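Local coordinates for ubiquitin (Sulfolobus solfataricus, PDB 4WWM), which probably serves as a ubiquitin-like modifier of the Urm1 family, conjugated to other proteins and linked to the proteasome pathway and to tRNA processing, at residues P2-F14 with L67-I79. Residues are numbered along the deposited sequence; the frame is centred on the assembly and turned at random.
Sequences PKVILKGPLISQF and LLNDNDIIEIIPI. With SO4 (sulfate ion), chain C.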
loop_
_atom_site.group_PDB
_atom_site.type_symbol
_atom_site.label_atom_id
_atom_site.label_comp_id
_atom_site.label_asym_id
_atom_site.label_seq_id
_atom_site.Cartn_x
_atom_site.Cartn_y
_atom_site.Cartn_z
ATOM N N PRO A 2 -8.248 -4.121 6.158
ATOM C CA PRO A 2 -6.944 -4.770 5.982
ATOM C C PRO A 2 -5.805 -4.078 6.725
ATOM O O PRO A 2 -5.899 -2.910 7.108
ATOM C CB PRO A 2 -6.716 -4.707 4.464
ATOM C CG PRO A 2 -7.761 -3.791 3.926
ATOM C CD PRO A 2 -8.910 -3.870 4.870
ATOM N N LYS A 3 -4.730 -4.832 6.921
ATOM C CA LYS A 3 -3.543 -4.351 7.609
ATOM C C LYS A 3 -2.484 -3.958 6.586
ATOM O O LYS A 3 -2.168 -4.738 5.685
ATOM C CB LYS A 3 -3.008 -5.430 8.551
ATOM C CG LYS A 3 -1.823 -5.006 9.404
ATOM C CD LYS A 3 -1.362 -6.149 10.297
ATOM C CE LYS A 3 -0.162 -5.765 11.138
ATOM N NZ LYS A 3 0.297 -6.910 11.973
ATOM N N VAL A 4 -1.958 -2.742 6.724
ATOM C CA VAL A 4 -0.885 -2.251 5.866
ATOM C C VAL A 4 0.436 -2.246 6.628
ATOM O O VAL A 4 0.521 -1.694 7.727
ATOM C CB VAL A 4 -1.180 -0.829 5.348
ATOM C CG1 VAL A 4 -0.029 -0.308 4.487
ATOM C CG2 VAL A 4 -2.471 -0.814 4.554
ATOM N N ILE A 5 1.452 -2.874 6.044
ATOM C CA ILE A 5 2.792 -2.890 6.618
ATOM C C ILE A 5 3.772 -2.181 5.686
ATOM O O ILE A 5 3.883 -2.528 4.511
ATOM C CB ILE A 5 3.280 -4.328 6.880
ATOM C CG1 ILE A 5 2.302 -5.056 7.811
ATOM C CG2 ILE A 5 4.683 -4.309 7.479
ATOM C CD1 ILE A 5 2.687 -6.501 8.132
ATOM N N LEU A 6 4.484 -1.191 6.218
ATOM C CA LEU A 6 5.490 -0.468 5.449
ATOM C C LEU A 6 6.856 -1.102 5.660
ATOM O O LEU A 6 7.159 -1.588 6.751
ATOM C CB LEU A 6 5.521 1.011 5.850
ATOM C CG LEU A 6 4.218 1.795 5.671
ATOM C CD1 LEU A 6 4.395 3.219 6.161
ATOM C CD2 LEU A 6 3.763 1.800 4.227
ATOM N N LYS A 7 7.671 -1.101 4.609
ATOM C CA LYS A 7 9.020 -1.659 4.666
ATOM C C LYS A 7 10.055 -0.630 4.221
ATOM O O LYS A 7 9.736 0.317 3.500
ATOM C CB LYS A 7 9.129 -2.906 3.785
ATOM C CG LYS A 7 8.293 -4.089 4.249
ATOM C CD LYS A 7 8.863 -4.717 5.508
ATOM C CE LYS A 7 7.944 -5.796 6.052
ATOM N NZ LYS A 7 8.364 -6.251 7.406
ATOM N N GLY A 8 11.296 -0.831 4.653
ATOM C CA GLY A 8 12.399 0.004 4.222
ATOM C C GLY A 8 12.235 1.463 4.613
ATOM O O GLY A 8 11.672 1.766 5.667
ATOM N N PRO A 9 12.737 2.379 3.766
ATOM C CA PRO A 9 12.680 3.817 4.052
ATOM C C PRO A 9 11.266 4.367 4.229
ATOM O O PRO A 9 11.112 5.426 4.837
ATOM C CB PRO A 9 13.342 4.444 2.820
ATOM C CG PRO A 9 14.249 3.393 2.309
ATOM C CD PRO A 9 13.550 2.095 2.570
ATOM N N LEU A 10 10.261 3.673 3.704
ATOM C CA LEU A 10 8.884 4.150 3.804
ATOM C C LEU A 10 8.463 4.293 5.262
ATOM O O LEU A 10 7.646 5.149 5.599
ATOM C CB LEU A 10 7.921 3.206 3.078
ATOM C CG LEU A 10 8.014 3.127 1.552
ATOM C CD1 LEU A 10 6.936 2.194 1.015
ATOM C CD2 LEU A 10 7.901 4.501 0.904
ATOM N N ILE A 11 9.029 3.453 6.122
ATOM C CA ILE A 11 8.709 3.485 7.543
ATOM C C ILE A 11 9.033 4.855 8.139
ATOM O O ILE A 11 8.189 5.469 8.788
ATOM C CB ILE A 11 9.470 2.383 8.307
ATOM C CG1 ILE A 11 9.010 1.006 7.823
ATOM C CG2 ILE A 11 9.254 2.512 9.817
ATOM C CD1 ILE A 11 9.907 -0.133 8.267
ATOM N N SER A 12 10.249 5.339 7.909
ATOM C CA SER A 12 10.646 6.635 8.447
ATOM C C SER A 12 9.968 7.773 7.691
ATOM O O SER A 12 9.651 8.802 8.274
ATOM C CB SER A 12 12.166 6.801 8.398
ATOM O OG SER A 12 12.621 6.940 7.068
ATOM N N GLN A 13 9.735 7.582 6.396
ATOM C CA GLN A 13 9.129 8.621 5.568
ATOM C C GLN A 13 7.666 8.875 5.936
ATOM O O GLN A 13 7.200 10.013 5.894
ATOM C CB GLN A 13 9.248 8.249 4.088
ATOM C CG GLN A 13 10.675 8.335 3.567
ATOM C CD GLN A 13 10.798 7.917 2.116
ATOM O OE1 GLN A 13 9.835 7.451 1.507
ATOM N NE2 GLN A 13 11.989 8.085 1.553
ATOM N N PHE A 14 6.947 7.813 6.292
ATOM C CA PHE A 14 5.557 7.934 6.734
ATOM C C PHE A 14 5.450 8.144 8.244
ATOM O O PHE A 14 4.438 8.644 8.729
ATOM C CB PHE A 14 4.759 6.691 6.341
ATOM C CG PHE A 14 4.241 6.722 4.935
ATOM C CD1 PHE A 14 3.026 7.319 4.646
ATOM C CD2 PHE A 14 4.964 6.152 3.902
ATOM C CE1 PHE A 14 2.544 7.347 3.353
ATOM C CE2 PHE A 14 4.487 6.177 2.609
ATOM C CZ PHE A 14 3.275 6.776 2.333
ATOM N N LEU A 67 -12.129 -7.572 -4.307
ATOM C CA LEU A 67 -12.414 -7.144 -2.945
ATOM C C LEU A 67 -11.344 -7.626 -1.985
ATOM O O LEU A 67 -10.997 -8.804 -1.972
ATOM C CB LEU A 67 -13.774 -7.671 -2.486
ATOM C CG LEU A 67 -15.014 -6.833 -2.791
ATOM C CD1 LEU A 67 -16.257 -7.600 -2.375
ATOM C CD2 LEU A 67 -14.958 -5.490 -2.082
ATOM N N LEU A 68 -10.819 -6.709 -1.184
ATOM C CA LEU A 68 -9.923 -7.083 -0.105
ATOM C C LEU A 68 -10.752 -7.588 1.071
ATOM O O LEU A 68 -11.848 -7.088 1.328
ATOM C CB LEU A 68 -9.052 -5.900 0.320
ATOM C CG LEU A 68 -8.125 -5.315 -0.746
ATOM C CD1 LEU A 68 -7.582 -3.978 -0.287
ATOM C CD2 LEU A 68 -6.991 -6.277 -1.042
ATOM N N ASN A 69 -10.233 -8.589 1.769
ATOM C CA ASN A 69 -10.871 -9.078 2.981
ATOM C C ASN A 69 -10.239 -8.404 4.192
ATOM O O ASN A 69 -9.061 -8.051 4.167
ATOM C CB ASN A 69 -10.759 -10.597 3.069
ATOM C CG ASN A 69 -11.452 -11.293 1.911
ATOM O OD1 ASN A 69 -12.433 -10.784 1.363
ATOM N ND2 ASN A 69 -10.942 -12.457 1.529
ATOM N N ASP A 70 -11.034 -8.217 5.239
ATOM C CA ASP A 70 -10.616 -7.458 6.416
ATOM C C ASP A 70 -9.300 -7.943 7.020
ATOM O O ASP A 70 -8.572 -7.159 7.631
ATOM C CB ASP A 70 -11.711 -7.510 7.485
ATOM C CG ASP A 70 -12.857 -6.555 7.200
ATOM O OD1 ASP A 70 -12.909 -5.991 6.085
ATOM O OD2 ASP A 70 -13.710 -6.373 8.094
ATOM N N ASN A 71 -8.999 -9.227 6.850
ATOM C CA ASN A 71 -7.806 -9.817 7.448
ATOM C C ASN A 71 -6.618 -9.902 6.484
ATOM O O ASN A 71 -5.612 -10.538 6.791
ATOM C CB ASN A 71 -8.129 -11.211 7.990
ATOM C CG ASN A 71 -9.133 -11.176 9.132
ATOM O OD1 ASN A 71 -9.371 -10.128 9.737
ATOM N ND2 ASN A 71 -9.723 -12.326 9.436
ATOM N N ASP A 72 -6.729 -9.264 5.322
ATOM C CA ASP A 72 -5.624 -9.250 4.366
ATOM C C ASP A 72 -4.461 -8.411 4.883
ATOM O O ASP A 72 -4.661 -7.406 5.563
ATOM C CB ASP A 72 -6.077 -8.709 3.007
ATOM C CG ASP A 72 -6.890 -9.716 2.210
ATOM O OD1 ASP A 72 -6.810 -10.930 2.499
ATOM O OD2 ASP A 72 -7.602 -9.286 1.277
ATOM N N ILE A 73 -3.248 -8.836 4.545
ATOM C CA ILE A 73 -2.040 -8.113 4.913
ATOM C C ILE A 73 -1.407 -7.509 3.668
ATOM O O ILE A 73 -1.003 -8.229 2.753
ATOM C CB ILE A 73 -1.027 -9.028 5.622
ATOM C CG1 ILE A 73 -1.653 -9.621 6.890
ATOM C CG2 ILE A 73 0.242 -8.247 5.962
ATOM C CD1 ILE A 73 -0.794 -10.663 7.579
ATOM N N ILE A 74 -1.330 -6.183 3.648
ATOM C CA ILE A 74 -0.776 -5.445 2.521
ATOM C C ILE A 74 0.608 -4.906 2.867
ATOM O O ILE A 74 0.742 -4.057 3.741
ATOM C CB ILE A 74 -1.693 -4.273 2.119
ATOM C CG1 ILE A 74 -3.089 -4.794 1.764
ATOM C CG2 ILE A 74 -1.091 -3.508 0.947
ATOM C CD1 ILE A 74 -4.132 -3.707 1.607
ATOM N N GLU A 75 1.633 -5.394 2.176
ATOM C CA GLU A 75 2.997 -4.923 2.404
ATOM C C GLU A 75 3.410 -3.977 1.290
ATOM O O GLU A 75 3.326 -4.326 0.115
ATOM C CB GLU A 75 3.980 -6.093 2.478
ATOM C CG GLU A 75 3.730 -7.054 3.623
ATOM C CD GLU A 75 4.680 -8.232 3.598
ATOM O OE1 GLU A 75 5.906 -8.004 3.632
ATOM O OE2 GLU A 75 4.202 -9.383 3.534
ATOM N N ILE A 76 3.850 -2.778 1.664
ATOM C CA ILE A 76 4.337 -1.805 0.695
ATOM C C ILE A 76 5.856 -1.734 0.814
ATOM O O ILE A 76 6.396 -1.334 1.848
ATOM C CB ILE A 76 3.702 -0.419 0.904
ATOM C CG1 ILE A 76 2.176 -0.551 0.958
ATOM C CG2 ILE A 76 4.106 0.522 -0.226
ATOM C CD1 ILE A 76 1.457 0.732 1.290
ATOM N N ILE A 77 6.531 -2.140 -0.257
ATOM C CA ILE A 77 7.971 -2.368 -0.242
ATOM C C ILE A 77 8.690 -1.523 -1.291
ATOM O O ILE A 77 8.421 -1.658 -2.487
ATOM C CB ILE A 77 8.296 -3.853 -0.508
ATOM C CG1 ILE A 77 7.529 -4.746 0.471
ATOM C CG2 ILE A 77 9.799 -4.098 -0.404
ATOM C CD1 ILE A 77 7.619 -6.226 0.161
ATOM N N PRO A 78 9.617 -0.654 -0.853
ATOM C CA PRO A 78 10.418 0.073 -1.841
ATOM C C PRO A 78 11.609 -0.751 -2.339
ATOM O O PRO A 78 12.189 -1.508 -1.560
ATOM C CB PRO A 78 10.883 1.306 -1.069
ATOM C CG PRO A 78 10.986 0.835 0.334
ATOM C CD PRO A 78 9.905 -0.201 0.521
ATOM N N ILE A 79 11.948 -0.615 -3.619
ATOM C CA ILE A 79 13.111 -1.294 -4.190
ATOM C C ILE A 79 13.968 -0.328 -5.000
ATOM O O ILE A 79 13.497 0.732 -5.412
ATOM C CB ILE A 79 12.697 -2.465 -5.100
ATOM C CG1 ILE A 79 11.749 -1.977 -6.199
ATOM C CG2 ILE A 79 12.032 -3.556 -4.282
ATOM C CD1 ILE A 79 11.607 -2.938 -7.344
HETATM S S SO4 C . -2.104 -6.616 15.353
HETATM O O1 SO4 C . -2.491 -7.974 14.981
HETATM O O2 SO4 C . -1.409 -5.988 14.234
HETATM O O3 SO4 C . -1.219 -6.664 16.513
HETATM O O4 SO4 C . -3.298 -5.843 15.684
#
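Lys3 to Leu6 pair in parallel with Ile73 to Ile76, the two strand axes inclined at 23°, and five backbone hydrogen bonds alternate in direction along the seam. They begin with Lys3 N to Asp72 O (2.9 Å) and end with Lys7 N to Ile76 O (3.1 Å), where the N-H...O angle falls to 140° as the first strand runs out. Both are inner strands of the sheet, flanked by 18-20 and 51-55, the parallel pairing of terminal strands that marks the beta-grasp fold of ubiquitin.

Ile76 carries the apolar side. Its CB lies 4.0 Å from Leu6 CD2. CG2, anti to the backbone N, turns to Leu10 CD1 at 3.5 Å, the two side chains crossing at about a right angle. CG1, anti to the carbonyl carbon (chi1 -52°), comes near Val4 CG1, and the terminal CD1 touches both Val4 CG1 (3.7 Å) and Leu6 CD2 (3.9 Å), which lie on the same side of it. Helix 26-33 packs on this side, with Leu30 against Ile76 and Val29 against Val4. Farther along, Pro78 CG abuts Pro9 CD at 3.6 Å, joining the turn after strand 3-6 to the end of strand 73-78.

On the other face Ile5 touches Ile73 through its CD1, which rests on Ile73 CG2, while Lys3 stretches out fully extended to hydrogen-bond through NZ to a sulfate probably taken up from the crystallisation liquor and to form a salt bridge with Glu18. Lys7 NZ and Glu75 OE1, 4.8 Å apart, are not in contact, though their opposite charges may attract weakly. The chemistry thus divides by face: branched aliphatic groups seal the core beneath the helix, whereas charged ends accompany the isoleucines on the partly exposed side.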